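Local coordinates for putative exported protein (Bordetella parapertussis, PDB 3OCJ) that is of uncharacterised function but carries a Rossmann-like methyltransferase domain and so probably transfers methyl groups from S-adenosylmethionine, at residues Asp18-Gly21 and Met22-Ala26. Numbering follows the deposited sequence. Where two conformers were deposited one is given.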
loop_
_atom_site.group_PDB
_atom_site.type_symbol
_atom_site.label_atom_id
_atom_site.label_comp_id
_atom_site.label_asym_id
_atom_site.label_seq_id
_atom_site.Cartn_x
_atom_site.Cartn_y
_atom_site.Cartn_z
ATOM N N ASP A 18 9.154 20.131 -11.939
ATOM C CA ASP A 18 8.937 19.867 -10.519
ATOM C C ASP A 18 9.948 18.854 -9.984
ATOM O O ASP A 18 10.440 18.993 -8.857
ATOM C CB ASP A 18 7.512 19.389 -10.269
ATOM C CG ASP A 18 6.501 20.512 -10.361
ATOM O OD1 ASP A 18 6.747 21.571 -9.755
ATOM O OD2 ASP A 18 5.469 20.327 -11.027
ATOM N N LEU A 19 10.285 17.853 -10.793
ATOM C CA LEU A 19 11.252 16.846 -10.358
ATOM C C LEU A 19 12.600 17.487 -10.052
ATOM O O LEU A 19 13.221 17.183 -9.037
ATOM C CB LEU A 19 11.425 15.753 -11.408
ATOM C CG LEU A 19 12.518 14.731 -11.073
ATOM C CD1 LEU A 19 12.160 13.902 -9.829
ATOM C CD2 LEU A 19 12.773 13.839 -12.276
ATOM N N ALA A 20 13.066 18.371 -10.929
ATOM C CA ALA A 20 14.347 19.014 -10.689
ATOM C C ALA A 20 14.331 19.733 -9.345
ATOM O O ALA A 20 15.335 19.755 -8.638
ATOM C CB ALA A 20 14.676 19.991 -11.814
ATOM N N GLY A 21 13.191 20.336 -9.011
ATOM C CA GLY A 21 13.028 21.011 -7.732
ATOM C C GLY A 21 13.095 20.047 -6.557
ATOM O O GLY A 21 13.767 20.313 -5.554
HETATM N N MSE A 22 12.396 18.919 -6.666
HETATM C CA MSE A 22 12.417 17.928 -5.591
HETATM C C MSE A 22 13.813 17.347 -5.387
HETATM O O MSE A 22 14.227 17.091 -4.251
HETATM C CB MSE A 22 11.400 16.817 -5.853
HETATM C CG MSE A 22 9.973 17.329 -5.945
HETATM SE SE MSE A 22 9.322 18.300 -4.357
HETATM C CE MSE A 22 8.843 16.785 -3.231
ATOM N N VAL A 23 14.546 17.168 -6.484
ATOM C CA VAL A 23 15.917 16.674 -6.409
ATOM C C VAL A 23 16.836 17.707 -5.759
ATOM O O VAL A 23 17.663 17.358 -4.918
ATOM C CB VAL A 23 16.465 16.258 -7.787
ATOM C CG1 VAL A 23 17.957 15.956 -7.705
ATOM C CG2 VAL A 23 15.696 15.049 -8.315
ATOM N N ARG A 24 16.680 18.972 -6.146
ATOM C CA ARG A 24 17.453 20.055 -5.539
ATOM C C ARG A 24 17.239 20.110 -4.029
ATOM O O ARG A 24 18.194 20.251 -3.267
ATOM C CB ARG A 24 17.098 21.411 -6.164
ATOM C CG ARG A 24 17.546 21.577 -7.611
ATOM C CD ARG A 24 17.486 23.038 -8.062
ATOM N NE ARG A 24 16.135 23.590 -7.999
ATOM C CZ ARG A 24 15.273 23.577 -9.010
ATOM N NH1 ARG A 24 14.063 24.101 -8.860
ATOM N NH2 ARG A 24 15.618 23.041 -10.172
ATOM N N GLN A 25 15.984 19.996 -3.602
ATOM C CA GLN A 25 15.648 20.035 -2.177
ATOM C C GLN A 25 16.258 18.866 -1.406
ATOM O O GLN A 25 16.744 19.034 -0.289
ATOM C CB GLN A 25 14.131 20.088 -1.980
ATOM C CG GLN A 25 13.495 21.366 -2.520
ATOM C CD GLN A 25 11.981 21.291 -2.601
ATOM O OE1 GLN A 25 11.329 20.685 -1.754
ATOM N NE2 GLN A 25 11.414 21.919 -3.624
ATOM N N ALA A 26 16.235 17.682 -2.005
ATOM C CA ALA A 26 16.833 16.516 -1.373
ATOM C C ALA A 26 18.347 16.686 -1.291
ATOM O O ALA A 26 18.967 16.322 -0.285
ATOM C CB ALA A 26 16.473 15.254 -2.140
#
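Asp18-Gly21 and Met22-Ala26 are successive turns of one alpha-helix, joined by four i to i+4 backbone hydrogen bonds. Met22 N donates to Asp18 O, Val23 N to Leu19 O and Arg24 N to Ala20 O, each at 2.9 Å, and Gln25 N to Gly21 O at 3.0 Å; all four are close to straight. Such regular bonding satisfies all four carbonyls of the first turn within the helix itself.

On one side Leu19 and Val23, four residues apart, form a small apolar pair: Leu19 CD1 lies 4.0 Å from Val23 CG2, the two side chains meeting at a slant. With CG1 anti to the backbone N (chi1 171°), Val23 turns CG2 back toward the preceding turn, where it also rests 3.3 Å from Leu19 O. In the conformer given, one of two deposited, Arg24 instead folds back along the helix surface. A bend at chi3 (-61°) there places Ala20 O and Gly21 CA over one face of its guanidinium, toward the rim, with NH1 3.4 Å from Gly21 CA and NH2 3.6 Å from Ala20 CB. Glycine, having no side chain, lets the flat group approach the main chain closely. Gln25, its chain extended beyond CG, passes the Gly21 carbonyl, CG 3.2 Å from Gly21 O, while the bent selenomethionine chain of Met22 starts out against the carbonyl of Asp18, CG 3.4 Å from Asp18 O.

Asp18 is tied to the segment before the helix through a hydrogen bond between Asp18 OD2 and Ser11 OG. Helix 15-33 lies at the protein surface, the centre of the contact about 24 Å from the centre of the chain, and Leu19 packs on Arg58, Leu61 and Leu62 of helix 55-63, where Asp18 also touches Leu62.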